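Local coordinates for protein NANS (YJHS), A 9-O-acetyl N-acetylneuraminic acid esterase (Escherichia coli O157:H7 EDL933, PDB 3PT5) that probably removes the 9-O-acetyl group from 9-O-acetyl-N-acetylneuraminate as an SGNH-hydrolase esterase, and is required for growth on this host sialic acid, at residues R131-Y144 and H152-D166. Residues are numbered along the deposited sequence; the frame is centred on the assembly and turned at random.
Sequences RGGSAFTAGSEGTY and HDACRWGTDTPLYQD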
ATOM      1  N   ARG A 131      -7.564   1.448  -0.456  1.00 10.74           N
ATOM      2  CA  ARG A 131      -8.771   1.989   0.141  1.00 11.67           C
ATOM      3  C   ARG A 131      -9.084   1.140   1.377  1.00 10.46           C
ATOM      4  O   ARG A 131      -9.343  -0.046   1.264  1.00  9.91           O
ATOM      5  CB  ARG A 131      -9.922   1.966  -0.901  1.00 12.53           C
ATOM      6  CG  ARG A 131     -11.321   2.267  -0.324  1.00 15.34           C
ATOM      7  CD  ARG A 131     -11.274   3.614   0.309  1.00 15.45           C
ATOM      8  NE  ARG A 131     -12.567   4.252   0.532  1.00 17.20           N
ATOM      9  CZ  ARG A 131     -13.200   4.297   1.696  1.00 19.57           C
ATOM     10  NH1 ARG A 131     -12.682   3.723   2.776  1.00 20.97           N
ATOM     11  NH2 ARG A 131     -14.356   4.952   1.780  1.00 20.44           N
ATOM     12  N   GLY A 132      -9.041   1.746   2.556  1.00 10.20           N
ATOM     13  CA  GLY A 132      -9.427   1.020   3.776  1.00 10.01           C
ATOM     14  C   GLY A 132     -10.851   0.538   3.649  1.00 10.57           C
ATOM     15  O   GLY A 132     -11.701   1.229   3.067  1.00 11.61           O
ATOM     16  N   GLY A 133     -11.114  -0.654   4.177  1.00 10.54           N
ATOM     17  CA  GLY A 133     -12.455  -1.227   4.231  1.00 12.80           C
ATOM     18  C   GLY A 133     -13.042  -1.536   2.876  1.00 13.06           C
ATOM     19  O   GLY A 133     -14.266  -1.459   2.682  1.00 15.66           O
ATOM     20  N   SER A 134     -12.177  -1.877   1.938  1.00 11.46           N
ATOM     21  CA  SER A 134     -12.597  -2.261   0.601  1.00 11.13           C
ATOM     22  C   SER A 134     -12.599  -3.789   0.481  1.00 11.04           C
ATOM     23  O   SER A 134     -11.923  -4.507   1.247  1.00 12.74           O
ATOM     24  CB  SER A 134     -11.708  -1.578  -0.456  1.00 10.26           C
ATOM     25  OG  SER A 134     -10.365  -1.992  -0.296  1.00 11.93           O
ATOM     26  N   ALA A 135     -13.383  -4.300  -0.465  1.00 11.47           N
ATOM     27  CA  ALA A 135     -13.588  -5.746  -0.559  1.00 10.55           C
ATOM     28  C   ALA A 135     -14.126  -6.143  -1.917  1.00 11.27           C
ATOM     29  O   ALA A 135     -14.581  -5.296  -2.648  1.00 11.08           O
ATOM     30  CB  ALA A 135     -14.567  -6.206   0.516  1.00 11.21           C
ATOM     31  N   PHE A 136     -14.099  -7.440  -2.197  1.00 11.97           N
ATOM     32  CA  PHE A 136     -14.759  -7.961  -3.397  1.00 12.21           C
ATOM     33  C   PHE A 136     -16.208  -8.304  -3.166  1.00 12.70           C
ATOM     34  O   PHE A 136     -17.002  -8.287  -4.120  1.00 13.08           O
ATOM     35  CB  PHE A 136     -14.036  -9.200  -3.917  1.00 11.76           C
ATOM     36  CG  PHE A 136     -12.720  -8.886  -4.583  1.00 11.89           C
ATOM     37  CD1 PHE A 136     -12.657  -8.507  -5.933  1.00 10.42           C
ATOM     38  CD2 PHE A 136     -11.533  -8.936  -3.851  1.00 12.09           C
ATOM     39  CE1 PHE A 136     -11.429  -8.219  -6.534  1.00 11.96           C
ATOM     40  CE2 PHE A 136     -10.291  -8.632  -4.446  1.00 10.65           C
ATOM     41  CZ  PHE A 136     -10.244  -8.277  -5.797  1.00 11.95           C
ATOM     42  N   THR A 137     -16.547  -8.629  -1.920  1.00 12.85           N
ATOM     43  CA  THR A 137     -17.890  -9.150  -1.612  1.00 14.43           C
ATOM     44  C   THR A 137     -18.813  -8.203  -0.834  1.00 14.54           C
ATOM     45  O   THR A 137     -19.939  -8.577  -0.455  1.00 16.35           O
ATOM     46  CB  THR A 137     -17.820 -10.569  -0.960  1.00 14.52           C
ATOM     47  OG1 THR A 137     -17.274 -10.505   0.376  1.00 14.38           O
ATOM     48  CG2 THR A 137     -16.979 -11.520  -1.805  1.00 16.51           C
ATOM     49  N   ALA A 138     -18.328  -6.985  -0.573  1.00 15.42           N
ATOM     50  CA  ALA A 138     -19.086  -5.970   0.150  1.00 15.08           C
ATOM     51  C   ALA A 138     -18.467  -4.628  -0.140  1.00 15.23           C
ATOM     52  O   ALA A 138     -17.269  -4.535  -0.439  1.00 15.48           O
ATOM     53  CB  ALA A 138     -19.049  -6.244   1.634  1.00 14.76           C
ATOM     54  N   GLY A 139     -19.279  -3.578  -0.063  1.00 15.05           N
ATOM     55  CA  GLY A 139     -18.790  -2.221  -0.171  1.00 15.71           C
ATOM     56  C   GLY A 139     -19.441  -1.481  -1.324  1.00 16.03           C
ATOM     57  O   GLY A 139     -19.686  -2.069  -2.366  1.00 16.60           O
ATOM     58  N   SER A 140     -19.726  -0.201  -1.114  1.00 17.25           N
ATOM     59  CA  SER A 140     -20.278   0.668  -2.158  1.00 18.91           C
ATOM     60  C   SER A 140     -19.380   0.718  -3.396  1.00 19.32           C
ATOM     61  O   SER A 140     -18.165   0.712  -3.274  1.00 18.76           O
ATOM     62  CB  SER A 140     -20.490   2.080  -1.587  1.00 19.21           C
ATOM     63  OG  SER A 140     -19.330   2.524  -0.905  1.00 23.64           O
ATOM     64  N   GLU A 141     -19.970   0.760  -4.587  1.00 19.35           N
ATOM     65  CA  GLU A 141     -19.196   0.933  -5.833  1.00 20.31           C
ATOM     66  C   GLU A 141     -18.448   2.251  -5.882  1.00 19.89           C
ATOM     67  O   GLU A 141     -17.316   2.314  -6.367  1.00 18.50           O
ATOM     68  CB  GLU A 141     -20.097   0.926  -7.082  1.00 21.60           C
ATOM     69  CG  GLU A 141     -20.527  -0.407  -7.615  1.00 24.65           C
ATOM     70  CD  GLU A 141     -19.443  -1.158  -8.364  1.00 28.85           C
ATOM     71  OE1 GLU A 141     -19.038  -0.735  -9.485  1.00 28.15           O
ATOM     72  OE2 GLU A 141     -19.030  -2.217  -7.842  1.00 30.28           O
ATOM     73  N   GLY A 142     -19.104   3.313  -5.424  1.00 19.49           N
ATOM     74  CA  GLY A 142     -18.622   4.669  -5.675  1.00 19.83           C
ATOM     75  C   GLY A 142     -18.644   4.991  -7.166  1.00 20.16           C
ATOM     76  O   GLY A 142     -19.325   4.335  -7.943  1.00 20.75           O
ATOM     77  N   THR A 143     -17.889   6.001  -7.563  1.00 20.35           N
ATOM     78  CA  THR A 143     -17.820   6.414  -8.964  1.00 20.82           C
ATOM     79  C   THR A 143     -16.364   6.641  -9.342  1.00 21.19           C
ATOM     80  O   THR A 143     -15.490   6.694  -8.468  1.00 20.55           O
ATOM     81  CB  THR A 143     -18.652   7.705  -9.226  1.00 20.34           C
ATOM     82  OG1 THR A 143     -18.240   8.747  -8.325  1.00 21.57           O
ATOM     83  CG2 THR A 143     -20.126   7.427  -8.996  1.00 21.19           C
ATOM     84  N   TYR A 144     -16.106   6.754 -10.644  1.00 22.00           N
ATOM     85  CA  TYR A 144     -14.774   7.085 -11.129  1.00 22.77           C
ATOM     86  C   TYR A 144     -14.837   8.396 -11.902  1.00 23.52           C
ATOM     87  O   TYR A 144     -15.683   8.542 -12.770  1.00 24.44           O
ATOM     88  CB  TYR A 144     -14.202   5.973 -12.016  1.00 22.16           C
ATOM     89  CG  TYR A 144     -12.772   6.273 -12.427  1.00 23.65           C
ATOM     90  CD1 TYR A 144     -11.723   6.118 -11.514  1.00 24.34           C
ATOM     91  CD2 TYR A 144     -12.471   6.724 -13.706  1.00 25.04           C
ATOM     92  CE1 TYR A 144     -10.413   6.422 -11.867  1.00 24.96           C
ATOM     93  CE2 TYR A 144     -11.155   7.022 -14.073  1.00 24.70           C
ATOM     94  CZ  TYR A 144     -10.137   6.868 -13.146  1.00 26.46           C
ATOM     95  OH  TYR A 144      -8.838   7.154 -13.499  1.00 28.82           O
ATOM     96  N   HIS A 152     -14.304   9.083  -2.998  1.00 21.89           N
ATOM     97  CA  HIS A 152     -14.036   8.764  -1.585  1.00 23.31           C
ATOM     98  C   HIS A 152     -14.750   7.498  -1.119  1.00 23.33           C
ATOM     99  O   HIS A 152     -14.239   6.789  -0.242  1.00 23.40           O
ATOM    100  CB  HIS A 152     -14.474   9.908  -0.653  1.00 24.30           C
ATOM    101  CG  HIS A 152     -13.868  11.237  -0.974  1.00 28.17           C
ATOM    102  ND1 HIS A 152     -14.575  12.419  -0.868  1.00 30.82           N
ATOM    103  CD2 HIS A 152     -12.625  11.580  -1.393  1.00 30.25           C
ATOM    104  CE1 HIS A 152     -13.793  13.430  -1.208  1.00 32.40           C
ATOM    105  NE2 HIS A 152     -12.604  12.948  -1.530  1.00 31.71           N
ATOM    106  N   ASP A 153     -15.928   7.234  -1.690  1.00 22.86           N
ATOM    107  CA  ASP A 153     -16.763   6.098  -1.315  1.00 23.23           C
ATOM    108  C   ASP A 153     -16.647   4.848  -2.217  1.00 22.65           C
ATOM    109  O   ASP A 153     -17.478   3.948  -2.145  1.00 23.57           O
ATOM    110  CB  ASP A 153     -18.232   6.534  -1.164  1.00 23.73           C
ATOM    111  CG  ASP A 153     -18.872   6.959  -2.481  1.00 24.70           C
ATOM    112  OD1 ASP A 153     -18.187   7.569  -3.333  1.00 26.51           O
ATOM    113  OD2 ASP A 153     -20.073   6.693  -2.659  1.00 28.92           O
ATOM    114  N   ALA A 154     -15.611   4.770  -3.045  1.00 20.72           N
ATOM    115  CA  ALA A 154     -15.391   3.565  -3.840  1.00 19.62           C
ATOM    116  C   ALA A 154     -14.730   2.510  -2.932  1.00 19.34           C
ATOM    117  O   ALA A 154     -13.584   2.674  -2.520  1.00 19.67           O
ATOM    118  CB  ALA A 154     -14.519   3.880  -5.057  1.00 19.19           C
ATOM    119  N   CYS A 155     -15.466   1.445  -2.620  1.00 18.36           N
ATOM    120  CA  CYS A 155     -15.016   0.444  -1.641  1.00 18.17           C
ATOM    121  C   CYS A 155     -15.146  -0.955  -2.173  1.00 16.89           C
ATOM    122  O   CYS A 155     -14.960  -1.905  -1.451  1.00 16.71           O
ATOM    123  CB  CYS A 155     -15.863   0.533  -0.370  1.00 18.47           C
ATOM    124  SG  CYS A 155     -15.745   2.082   0.506  1.00 24.98           S
ATOM    125  N   ARG A 156     -15.490  -1.089  -3.447  1.00 16.47           N
ATOM    126  CA  ARG A 156     -15.677  -2.400  -4.043  1.00 14.68           C
ATOM    127  C   ARG A 156     -14.585  -2.711  -5.063  1.00 13.93           C
ATOM    128  O   ARG A 156     -14.457  -2.017  -6.062  1.00 15.03           O
ATOM    129  CB  ARG A 156     -17.081  -2.514  -4.673  1.00 15.07           C
ATOM    130  CG  ARG A 156     -17.385  -3.897  -5.249  1.00 15.45           C
ATOM    131  CD  ARG A 156     -17.661  -4.878  -4.139  1.00 12.63           C
ATOM    132  NE  ARG A 156     -18.926  -4.587  -3.474  1.00 15.03           N
ATOM    133  CZ  ARG A 156     -19.933  -5.448  -3.388  1.00 16.40           C
ATOM    134  NH1 ARG A 156     -19.801  -6.686  -3.855  1.00 15.06           N
ATOM    135  NH2 ARG A 156     -21.055  -5.077  -2.767  1.00 16.35           N
ATOM    136  N   TRP A 157     -13.796  -3.754  -4.807  1.00 13.36           N
ATOM    137  CA  TRP A 157     -12.865  -4.262  -5.803  1.00 14.27           C
ATOM    138  C   TRP A 157     -13.618  -5.219  -6.721  1.00 14.82           C
ATOM    139  O   TRP A 157     -14.660  -5.764  -6.347  1.00 15.07           O
ATOM    140  CB  TRP A 157     -11.685  -4.991  -5.135  1.00 13.84           C
ATOM    141  CG  TRP A 157     -10.724  -4.060  -4.447  1.00 12.20           C
ATOM    142  CD1 TRP A 157     -10.600  -3.857  -3.091  1.00 13.38           C
ATOM    143  CD2 TRP A 157      -9.763  -3.207  -5.065  1.00 10.45           C
ATOM    144  NE1 TRP A 157      -9.632  -2.924  -2.837  1.00 11.67           N
ATOM    145  CE2 TRP A 157      -9.105  -2.497  -4.033  1.00 10.79           C
ATOM    146  CE3 TRP A 157      -9.381  -2.979  -6.389  1.00 10.43           C
ATOM    147  CZ2 TRP A 157      -8.077  -1.559  -4.290  1.00 10.51           C
ATOM    148  CZ3 TRP A 157      -8.369  -2.045  -6.645  1.00  8.75           C
ATOM    149  CH2 TRP A 157      -7.728  -1.349  -5.592  1.00  9.30           C
ATOM    150  N   GLY A 158     -13.093  -5.410  -7.929  1.00 16.29           N
ATOM    151  CA  GLY A 158     -13.679  -6.331  -8.906  1.00 18.28           C
ATOM    152  C   GLY A 158     -13.469  -5.749 -10.289  1.00 20.24           C
ATOM    153  O   GLY A 158     -13.293  -4.553 -10.436  1.00 20.26           O
ATOM    154  N   THR A 159     -13.474  -6.579 -11.317  1.00 22.03           N
ATOM    155  CA  THR A 159     -13.221  -6.044 -12.645  1.00 23.24           C
ATOM    156  C   THR A 159     -14.266  -4.965 -12.964  1.00 23.67           C
ATOM    157  O   THR A 159     -15.454  -5.140 -12.675  1.00 24.11           O
ATOM    158  CB  THR A 159     -13.187  -7.162 -13.693  1.00 24.09           C
ATOM    159  OG1 THR A 159     -12.383  -8.247 -13.186  1.00 22.94           O
ATOM    160  CG2 THR A 159     -12.564  -6.629 -14.986  1.00 25.99           C
ATOM    161  N   ASP A 160     -13.768  -3.845 -13.485  1.00 23.74           N
ATOM    162  CA  ASP A 160     -14.525  -2.632 -13.873  1.00 23.43           C
ATOM    163  C   ASP A 160     -15.210  -1.748 -12.813  1.00 21.89           C
ATOM    164  O   ASP A 160     -15.902  -0.776 -13.157  1.00 21.54           O
ATOM    165  CB  ASP A 160     -15.438  -2.900 -15.073  1.00 25.12           C
ATOM    166  CG  ASP A 160     -14.642  -3.302 -16.320  1.00 27.00           C
ATOM    167  OD1 ASP A 160     -13.548  -2.719 -16.582  1.00 30.49           O
ATOM    168  OD2 ASP A 160     -15.113  -4.209 -17.025  1.00 32.49           O
ATOM    169  N   THR A 161     -14.977  -2.036 -11.535  1.00 19.96           N
ATOM    170  CA  THR A 161     -15.358  -1.085 -10.486  1.00 17.97           C
ATOM    171  C   THR A 161     -14.476   0.172 -10.530  1.00 17.32           C
ATOM    172  O   THR A 161     -13.369   0.132 -11.108  1.00 17.27           O
ATOM    173  CB  THR A 161     -15.200  -1.708  -9.088  1.00 16.89           C
ATOM    174  OG1 THR A 161     -13.805  -1.887  -8.822  1.00 17.83           O
ATOM    175  CG2 THR A 161     -15.893  -3.036  -9.002  1.00 17.07           C
ATOM    176  N   PRO A 162     -14.934   1.284  -9.919  1.00 16.83           N
ATOM    177  CA  PRO A 162     -14.089   2.467  -9.790  1.00 16.29           C
ATOM    178  C   PRO A 162     -12.703   2.205  -9.228  1.00 15.32           C
ATOM    179  O   PRO A 162     -11.744   2.794  -9.718  1.00 15.01           O
ATOM    180  CB  PRO A 162     -14.888   3.369  -8.858  1.00 17.17           C
ATOM    181  CG  PRO A 162     -16.303   3.074  -9.293  1.00 17.18           C
ATOM    182  CD  PRO A 162     -16.354   1.620  -9.654  1.00 17.15           C
ATOM    183  N   LEU A 163     -12.589   1.347  -8.219  1.00 14.99           N
ATOM    184  CA  LEU A 163     -11.269   1.025  -7.672  1.00 14.37           C
ATOM    185  C   LEU A 163     -10.388   0.324  -8.688  1.00 14.71           C
ATOM    186  O   LEU A 163      -9.198   0.620  -8.773  1.00 15.17           O
ATOM    187  CB  LEU A 163     -11.369   0.205  -6.388  1.00 13.72           C
ATOM    188  CG  LEU A 163     -11.839   0.929  -5.121  1.00 12.04           C
ATOM    189  CD1 LEU A 163     -11.858  -0.057  -3.973  1.00 11.32           C
ATOM    190  CD2 LEU A 163     -10.944   2.135  -4.776  1.00 12.19           C
ATOM    191  N   TYR A 164     -10.966  -0.581  -9.484  1.00 14.67           N
ATOM    192  CA  TYR A 164     -10.207  -1.239 -10.538  1.00 15.29           C
ATOM    193  C   TYR A 164      -9.739  -0.236 -11.598  1.00 15.70           C
ATOM    194  O   TYR A 164      -8.593  -0.267 -12.029  1.00 15.43           O
ATOM    195  CB  TYR A 164     -10.995  -2.380 -11.196  1.00 15.37           C
ATOM    196  CG  TYR A 164     -10.267  -2.940 -12.392  1.00 15.59           C
ATOM    197  CD1 TYR A 164      -9.288  -3.919 -12.230  1.00 16.10           C
ATOM    198  CD2 TYR A 164     -10.514  -2.445 -13.686  1.00 16.84           C
ATOM    199  CE1 TYR A 164      -8.582  -4.434 -13.320  1.00 17.71           C
ATOM    200  CE2 TYR A 164      -9.806  -2.950 -14.786  1.00 17.49           C
ATOM    201  CZ  TYR A 164      -8.845  -3.937 -14.591  1.00 18.74           C
ATOM    202  OH  TYR A 164      -8.120  -4.441 -15.655  1.00 20.51           O
ATOM    203  N   GLN A 165     -10.638   0.659 -11.997  1.00 15.91           N
ATOM    204  CA  GLN A 165     -10.357   1.683 -13.003  1.00 17.01           C
ATOM    205  C   GLN A 165      -9.232   2.588 -12.570  1.00 16.94           C
ATOM    206  O   GLN A 165      -8.415   2.993 -13.382  1.00 17.55           O
ATOM    207  CB  GLN A 165     -11.592   2.539 -13.222  1.00 18.17           C
ATOM    208  CG  GLN A 165     -12.695   1.826 -13.960  1.00 19.40           C
ATOM    209  CD  GLN A 165     -13.904   2.730 -14.130  1.00 22.39           C
ATOM    210  OE1 GLN A 165     -13.827   3.777 -14.792  1.00 23.05           O
ATOM    211  NE2 GLN A 165     -15.020   2.352 -13.505  1.00 22.31           N
ATOM    212  N   ASP A 166      -9.209   2.888 -11.276  1.00 15.94           N
ATOM    213  CA  ASP A 166      -8.217   3.756 -10.649  1.00 15.71           C
ATOM    214  C   ASP A 166      -6.860   3.037 -10.654  1.00 14.42           C
ATOM    215  O   ASP A 166      -5.840   3.630 -11.014  1.00 14.66           O
ATOM    216  CB  ASP A 166      -8.717   4.084  -9.232  1.00 16.20           C
ATOM    217  CG  ASP A 166      -7.899   5.164  -8.527  1.00 18.51           C
ATOM    218  OD1 ASP A 166      -6.872   4.811  -7.907  1.00 19.05           O
ATOM    219  OD2 ASP A 166      -8.294   6.366  -8.541  1.00 18.28           O
TER
HETATM  220  O   HOH W   1     -16.382  -7.718  -6.795  1.00 21.55           O
HETATM  221  O   HOH W   2     -15.023   0.704  -6.395  1.00 17.31           O
HETATM  222  O   HOH W   3     -19.414   8.925  -5.782  1.00 37.74           O
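With CG anti to the backbone N (chi1 -177°) and the chain bent at chi2 and chi3, Arg156 folds its guanidinium back against the 136-139 loop. Arg156 NE meets Gly139 O at 2.9 Å (N-H...O angle 166°), within the guanidinium plane and on a carbonyl lone pair; Arg156 NH1 reaches Phe136 O at 3.2 Å from above that carbonyl's plane. The Thr137-Ala138 peptide lies over one guanidinium face, and the two bonds fix the group's rotation. Arg131 NH2 donates to His152 O at 2.7 Å, while Cys155 SG sits over a face of the Arg131 guanidinium. Ser134 OG accepts from Trp157 NE1 at 2.8 Å and donates to Arg131 O, tying the indole to the type II turn 131-134. Trp157 CB stands 3.6 Å from the centroid of the Phe136 ring, a CH-pi contact over its centre. Between the backbones, a single bridge pairs Ala135 with Arg156, held by Ala135 N to Cys155 O and Trp157 N to Ala135 O. Within the alpha/beta SGNH-hydrolase fold, the contact fastens the loop leaving central-sheet strand 122-130 to the approach of helix 162-176; beyond it, His203 of helix 203-218 meets Phe136 edge-to-face, as Trp188 of strand 182-189 does Trp157.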